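Local atomic coordinates of phospholyase (Arthrobacter aurescens, PDB entry 5G4I), a protein that acts as a pyridoxal-phosphate-dependent phospholyase of the class III transaminase family and is classed as an ethanolamine-phosphate phospho-lyase. Residues 200-203 with 204-208; 231-234 with 235-239; 127-130 with 131-134. One frame throughout, in Å; residues are numbered along the deposited sequence.

All three contacts are local, between neighbouring turns of helices that pack against the seven-stranded mixed sheet holding strands 113-117 and 171-174. Interaction 1 closes helix 187-207 and is partly exposed. Its chemistry is backbone bonding, with apolar side chains turned to the sheet and an exposed outer side. Interaction 2 opens helix 233-243, where an acidic side chain and water serve the helix start. Its Tyr233 packs on helix 187-207, the helix of interaction 1, although the two contacts themselves do not touch. Interaction 3, in helix 120-135, is the most buried, yet carries two arginines and a glutamine that face the second subunit.

Interaction 1. Residues 200-203 with 204-208; sequences AAIA and SLQAA
Ile202 and Gln206 lie side by side on the last turns of helix 187-207. Their side chains point the same way from the helix. The CG2 branch of Ile202 is anti to its backbone N, and this sets it alongside the amide end of Gln206. Ile202 CG2 comes to 3.7 Å from Gln206 NE2. The aliphatic part of Gln206 lies against the backbone instead: its CG is 3.3 Å from Ile202 O, beside the helical bond that the same carbonyl accepts.

The buried side of the helix end is formed by Ala201, Ile202 and Leu205. Leu205 CG lies 3.5 Å from Ala201 O, so the leucine stem leans on the preceding turn. The first torsion, chi1 -71°, lays CG against this carbonyl. All three residues touch Leu141 of strand 140-143. Ala201 and Leu205 also reach Arg172 of strand 171-174, at the edge of the sheet.

The other side is looser. Ala200, Ala203, Gln206 and Ala207 are exposed, and the alanines present only their methyl groups on this side. Ala207 CB sits 3.6 Å from Ala203 O. Ser204 lies between the two sides, and its OG is hydrogen-bonded to Arg172 NE.

Four backbone bonds run through this end of the helix. Ser204 N gives one to Ala200 O at 2.9 Å. Leu205 N gives the straightest to Ala201 O, at 3.0 Å and 168°. Gln206 N bonds to Ile202 O, and Ala207 N to Ala203 O. Ala207 is the last helical residue.

No side chain in this contact makes a hydrogen bond to the other segment. The polar cohesion within this end of the helix therefore comes from its peptide groups, while apolar side chains and Ser204 tie its inner side to the sheet.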
loop_
_atom_site.group_PDB
_atom_site.type_symbol
_atom_site.label_atom_id
_atom_site.label_comp_id
_atom_site.label_asym_id
_atom_site.label_seq_id
_atom_site.Cartn_x
_atom_site.Cartn_y
_atom_site.Cartn_z
ATOM N N ALA A 200 -15.247 13.333 -28.611
ATOM C CA ALA A 200 -14.431 12.520 -29.524
ATOM C C ALA A 200 -13.736 11.365 -28.829
ATOM O O ALA A 200 -13.580 10.228 -29.314
ATOM C CB ALA A 200 -13.441 13.393 -30.333
ATOM N N ALA A 201 -13.164 11.663 -27.636
ATOM C CA ALA A 201 -12.450 10.648 -26.854
ATOM C C ALA A 201 -13.397 9.497 -26.474
ATOM O O ALA A 201 -13.040 8.284 -26.549
ATOM C CB ALA A 201 -11.904 11.286 -25.549
ATOM N N ILE A 202 -14.591 9.845 -26.008
ATOM C CA ILE A 202 -15.606 8.854 -25.634
ATOM C C ILE A 202 -16.014 7.949 -26.832
ATOM O O ILE A 202 -16.080 6.726 -26.732
ATOM C CB ILE A 202 -16.851 9.532 -24.940
ATOM C CG1 ILE A 202 -16.454 10.047 -23.545
ATOM C CG2 ILE A 202 -18.034 8.604 -24.876
ATOM C CD1 ILE A 202 -17.591 10.792 -22.836
ATOM N N ALA A 203 -16.288 8.640 -27.960
ATOM C CA ALA A 203 -16.690 7.904 -29.179
ATOM C C ALA A 203 -15.565 6.950 -29.584
ATOM O O ALA A 203 -15.870 5.825 -30.081
ATOM C CB ALA A 203 -17.058 8.865 -30.270
ATOM N N SER A 204 -14.287 7.378 -29.476
ATOM C CA SER A 204 -13.106 6.592 -29.893
ATOM C C SER A 204 -12.992 5.343 -29.009
ATOM O O SER A 204 -12.742 4.220 -29.466
ATOM C CB SER A 204 -11.873 7.446 -29.817
ATOM O OG SER A 204 -10.687 6.700 -30.144
ATOM N N LEU A 205 -13.145 5.490 -27.666
ATOM C CA LEU A 205 -13.170 4.389 -26.700
ATOM C C LEU A 205 -14.244 3.361 -27.011
ATOM O O LEU A 205 -14.029 2.136 -26.860
ATOM C CB LEU A 205 -13.275 4.861 -25.227
ATOM C CG LEU A 205 -12.006 5.525 -24.670
ATOM C CD1 LEU A 205 -12.330 6.204 -23.355
ATOM C CD2 LEU A 205 -10.906 4.484 -24.511
ATOM N N GLN A 206 -15.421 3.864 -27.383
ATOM C CA GLN A 206 -16.569 2.985 -27.703
ATOM C C GLN A 206 -16.291 2.174 -29.006
ATOM O O GLN A 206 -16.539 0.967 -29.033
ATOM C CB GLN A 206 -17.870 3.783 -27.746
ATOM C CG GLN A 206 -18.280 4.322 -26.377
ATOM C CD GLN A 206 -19.341 5.369 -26.371
ATOM O OE1 GLN A 206 -19.536 6.094 -27.374
ATOM N NE2 GLN A 206 -20.008 5.516 -25.249
ATOM N N ALA A 207 -15.803 2.870 -30.012
ATOM C CA ALA A 207 -15.515 2.193 -31.351
ATOM C C ALA A 207 -14.503 1.094 -31.141
ATOM O O ALA A 207 -14.593 0.029 -31.815
ATOM C CB ALA A 207 -15.054 3.182 -32.389
ATOM N N ALA A 208 -13.484 1.323 -30.299
ATOM C CA ALA A 208 -12.442 0.312 -30.040
ATOM C C ALA A 208 -12.860 -0.827 -29.102
ATOM O O ALA A 208 -12.039 -1.718 -28.849
ATOM C CB ALA A 208 -11.188 1.020 -29.578
#

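Interaction 2. Residues 231-234 with 235-239; sequences SGYI and EGVAT
Tyr233 and Val237 meet one turn apart at the start of helix 233-243. The contact is a CH-pi interaction. Val237 CG2 sits over one face of the Tyr233 ring, 3.9 Å from the ring centroid and 19° off the ring normal. The methyl is displaced toward the rim, and its nearest ring atom is Tyr233 CZ at 3.7 Å. Tyr233 CG is anti to the backbone N, with chi1 178°, which places the ring face against this methyl. The tyrosine side chain also packs on Leu191, Leu195 and Val198 of helix 187-207.

Capping bonds form a second group. Gly232 is the N-cap residue, and its positive phi of 98° suits a glycine. The Glu235 chain bends back at chi2 and brings OE1 3.3 Å from Gly232 N, in a weak hydrogen bond. This resembles the glutamate half of a capping box. Water 2 accepts from Ile234 N at 3.0 Å. It can also donate to Glu235 OE1 at 3.2 Å, and so may bridge the helix start to the carboxylate. Water 1 accepts from Gly232 N. The other carboxylate oxygen, Glu235 OE2, is held by the backbone N of Asn271.

The main-chain bonds form the third group. Gly236 N reaches Gly232 O at 2.9 Å. Val237 N bonds to Tyr233 O at 2.9 Å, and Ala238 N to Ile234 O.

Ile234 turns to Phe215 and Phe217 of strand 214-217, and Val237 also touches Phe215. The capped helix is the connection of a beta-alpha-beta unit, strand 214-217, helix 233-243, strand 247-251, in the large domain characteristic of fold type I pyridoxal-phosphate enzymes.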
loop_
_atom_site.group_PDB
_atom_site.type_symbol
_atom_site.label_atom_id
_atom_site.label_comp_id
_atom_site.label_asym_id
_atom_site.label_seq_id
_atom_site.Cartn_x
_atom_site.Cartn_y
_atom_site.Cartn_z
ATOM N N SER A 231 -16.063 27.546 -15.981
ATOM C CA SER A 231 -17.248 26.998 -15.377
ATOM C C SER A 231 -17.970 26.058 -16.363
ATOM O O SER A 231 -18.176 26.463 -17.508
ATOM C CB SER A 231 -18.252 28.112 -14.981
ATOM O OG SER A 231 -19.239 27.581 -14.126
ATOM N N GLY A 232 -18.416 24.879 -15.893
ATOM C CA GLY A 232 -19.217 23.928 -16.697
ATOM C C GLY A 232 -18.391 22.797 -17.324
ATOM O O GLY A 232 -18.975 21.888 -17.877
ATOM N N TYR A 233 -17.055 22.879 -17.306
ATOM C CA TYR A 233 -16.244 21.831 -17.896
ATOM C C TYR A 233 -16.375 20.499 -17.132
ATOM O O TYR A 233 -16.798 19.457 -17.708
ATOM C CB TYR A 233 -14.786 22.205 -18.060
ATOM C CG TYR A 233 -13.915 21.054 -18.662
ATOM C CD1 TYR A 233 -13.949 20.775 -20.006
ATOM C CD2 TYR A 233 -13.164 20.217 -17.861
ATOM C CE1 TYR A 233 -13.228 19.754 -20.609
ATOM C CE2 TYR A 233 -12.388 19.210 -18.414
ATOM C CZ TYR A 233 -12.438 18.959 -19.798
ATOM O OH TYR A 233 -11.665 17.946 -20.367
ATOM N N ILE A 234 -16.061 20.528 -15.825
ATOM C CA ILE A 234 -16.192 19.287 -15.037
ATOM C C ILE A 234 -17.590 18.686 -15.055
ATOM O O ILE A 234 -17.852 17.455 -15.194
ATOM C CB ILE A 234 -15.644 19.454 -13.596
ATOM C CG1 ILE A 234 -14.150 19.796 -13.643
ATOM C CG2 ILE A 234 -15.912 18.266 -12.694
ATOM C CD1 ILE A 234 -13.200 18.659 -14.149
ATOM N N GLU A 235 -18.606 19.572 -14.898
ATOM C CA GLU A 235 -19.988 19.147 -14.943
ATOM C C GLU A 235 -20.366 18.513 -16.313
ATOM O O GLU A 235 -21.058 17.495 -16.382
ATOM C CB GLU A 235 -20.881 20.400 -14.678
ATOM C CG GLU A 235 -20.575 21.150 -13.327
ATOM C CD GLU A 235 -19.338 22.161 -13.086
ATOM O OE1 GLU A 235 -18.393 22.436 -13.637
ATOM O OE2 GLU A 235 -19.343 22.837 -12.134
ATOM N N GLY A 236 -19.864 19.122 -17.367
ATOM C CA GLY A 236 -20.092 18.588 -18.753
ATOM C C GLY A 236 -19.433 17.209 -18.961
ATOM O O GLY A 236 -20.005 16.323 -19.649
ATOM N N VAL A 237 -18.228 17.058 -18.442
ATOM C CA VAL A 237 -17.538 15.753 -18.497
ATOM C C VAL A 237 -18.321 14.728 -17.761
ATOM O O VAL A 237 -18.574 13.607 -18.271
ATOM C CB VAL A 237 -16.062 15.841 -17.999
ATOM C CG1 VAL A 237 -15.466 14.429 -17.948
ATOM C CG2 VAL A 237 -15.235 16.763 -18.828
ATOM N N ALA A 238 -18.778 14.992 -16.510
ATOM C CA ALA A 238 -19.588 14.089 -15.767
ATOM C C ALA A 238 -20.905 13.632 -16.470
ATOM O O ALA A 238 -21.181 12.440 -16.482
ATOM C CB ALA A 238 -19.903 14.700 -14.350
ATOM N N THR A 239 -21.596 14.616 -17.063
ATOM C CA THR A 239 -22.832 14.247 -17.775
ATOM C C THR A 239 -22.530 13.264 -18.936
ATOM O O THR A 239 -23.216 12.223 -19.062
ATOM C CB THR A 239 -23.466 15.521 -18.288
ATOM O OG1 THR A 239 -23.844 16.349 -17.138
ATOM C CG2 THR A 239 -24.695 15.172 -19.103
HETATM O O HOH W 1 -17.338 24.545 -12.983
HETATM O O HOH W 2 -15.430 23.201 -14.589
#

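Interaction 3. Residues 127-130 with 131-134; sequences ALRI and ARQH
Arg129 and Gln133 run side by side along helix 120-135. Arg129 is extended from CG to NE, with CG anti to the backbone N. Its NE lies 3.7 Å from Gln133 NE2, an approach of two donors and no bond. The guanidinium and amide planes stand 69° apart. Both donors share an acceptor, Glu165 of the second subunit, whose OE2 makes a salt bridge with Arg129 NE and a hydrogen bond with Gln133 NE2. The other end of the amide, Gln133 OE1, is bonded to Asn306 ND2.

The second arginine packs differently. The Arg132 chain bends at chi3, -56°, and folds back over the preceding turn. One face of its guanidinium then lies over Leu128 O, which is 3.9 Å from Arg132 CZ. Its NH2 comes 3.8 Å from Leu128 CB, and its NH1 reaches 3.6 Å from Arg129 CA. NH1 is hydrogen-bonded to OG1 of Thr152 of the second subunit. The two guanidinium planes are only 11° apart, but the groups do not touch.

Helix 120-135 begins at Gly120 and Ser121, which bind pyridoxal 5'-phosphate. In this fold type I domain it packs on the central sheet. Apolar side chains make that packing: Ala127 and Leu128 meet Ile249 of strand 247-251, and Ala131 meets Val214 of strand 214-217. Ile130 turns to Phe302 of helix 296-305.

The backbone bonds are regular. Arg132 N bonds at 2.9 Å to Leu128 O, the same carbonyl that lies against the Arg132 guanidinium face. Ala131 N bonds to Ala127 O at 3.0 Å. Gln133 N reaches Arg129 O at 3.1 Å, and His134 N reaches Ile130 O.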
loop_
_atom_site.group_PDB
_atom_site.type_symbol
_atom_site.label_atom_id
_atom_site.label_comp_id
_atom_site.label_asym_id
_atom_site.label_seq_id
_atom_site.Cartn_x
_atom_site.Cartn_y
_atom_site.Cartn_z
ATOM N N ALA A 127 -10.117 1.895 -6.503
ATOM C CA ALA A 127 -11.214 2.624 -7.185
ATOM C C ALA A 127 -11.347 2.222 -8.640
ATOM O O ALA A 127 -12.511 2.076 -9.126
ATOM C CB ALA A 127 -11.054 4.132 -7.024
ATOM N N LEU A 128 -10.235 2.092 -9.394
ATOM C CA LEU A 128 -10.328 1.677 -10.833
ATOM C C LEU A 128 -10.939 0.276 -10.907
ATOM O O LEU A 128 -11.681 -0.064 -11.858
ATOM C CB LEU A 128 -8.942 1.749 -11.526
ATOM C CG LEU A 128 -8.356 3.130 -11.788
ATOM C CD1 LEU A 128 -7.011 2.917 -12.400
ATOM C CD2 LEU A 128 -9.245 3.891 -12.758
ATOM N N ARG A 129 -10.559 -0.614 -9.964
ATOM C CA ARG A 129 -11.071 -1.998 -9.918
ATOM C C ARG A 129 -12.558 -2.055 -9.652
ATOM O O ARG A 129 -13.351 -2.800 -10.372
ATOM C CB ARG A 129 -10.195 -2.817 -8.938
ATOM C CG ARG A 129 -10.541 -4.357 -8.936
ATOM C CD ARG A 129 -9.608 -5.141 -7.983
ATOM N NE ARG A 129 -10.075 -6.554 -7.937
ATOM C CZ ARG A 129 -10.015 -7.368 -6.883
ATOM N NH1 ARG A 129 -9.341 -7.039 -5.798
ATOM N NH2 ARG A 129 -10.568 -8.579 -6.935
ATOM N N ILE A 130 -13.042 -1.350 -8.656
ATOM C CA ILE A 130 -14.535 -1.219 -8.379
ATOM C C ILE A 130 -15.190 -0.731 -9.624
ATOM O O ILE A 130 -16.252 -1.333 -10.031
ATOM C CB ILE A 130 -14.742 -0.249 -7.190
ATOM C CG1 ILE A 130 -14.269 -0.852 -5.852
ATOM C CG2 ILE A 130 -16.251 0.111 -7.079
ATOM C CD1 ILE A 130 -14.073 0.211 -4.720
ATOM N N ALA A 131 -14.708 0.318 -10.242
ATOM C CA ALA A 131 -15.357 0.891 -11.410
ATOM C C ALA A 131 -15.407 -0.098 -12.573
ATOM O O ALA A 131 -16.482 -0.222 -13.279
ATOM C CB ALA A 131 -14.718 2.208 -11.831
ATOM N N ARG A 132 -14.284 -0.740 -12.905
ATOM C CA ARG A 132 -14.239 -1.706 -14.104
ATOM C C ARG A 132 -15.271 -2.806 -13.856
ATOM O O ARG A 132 -16.065 -3.182 -14.819
ATOM C CB ARG A 132 -12.796 -2.334 -14.164
ATOM C CG ARG A 132 -12.356 -2.896 -15.432
ATOM C CD ARG A 132 -10.948 -3.439 -15.312
ATOM N NE ARG A 132 -9.962 -2.467 -14.854
ATOM C CZ ARG A 132 -9.299 -2.486 -13.681
ATOM N NH1 ARG A 132 -9.465 -3.412 -12.813
ATOM N NH2 ARG A 132 -8.429 -1.488 -13.471
ATOM N N GLN A 133 -15.386 -3.369 -12.667
ATOM C CA GLN A 133 -16.361 -4.457 -12.410
ATOM C C GLN A 133 -17.802 -3.958 -12.439
ATOM O O GLN A 133 -18.730 -4.656 -12.978
ATOM C CB GLN A 133 -16.143 -5.118 -11.044
ATOM C CG GLN A 133 -14.780 -5.820 -10.848
ATOM C CD GLN A 133 -14.695 -6.682 -9.601
ATOM O OE1 GLN A 133 -15.728 -6.892 -8.894
ATOM N NE2 GLN A 133 -13.503 -7.186 -9.268
ATOM N N HIS A 134 -18.068 -2.753 -11.931
ATOM C CA HIS A 134 -19.439 -2.222 -11.898
ATOM C C HIS A 134 -19.954 -1.819 -13.296
ATOM O O HIS A 134 -21.114 -2.144 -13.660
ATOM C CB HIS A 134 -19.487 -0.935 -11.032
ATOM C CG HIS A 134 -20.821 -0.261 -11.049
ATOM N ND1 HIS A 134 -21.157 0.844 -11.785
ATOM C CD2 HIS A 134 -21.939 -0.653 -10.407
ATOM C CE1 HIS A 134 -22.463 1.115 -11.606
ATOM N NE2 HIS A 134 -22.954 0.215 -10.770
#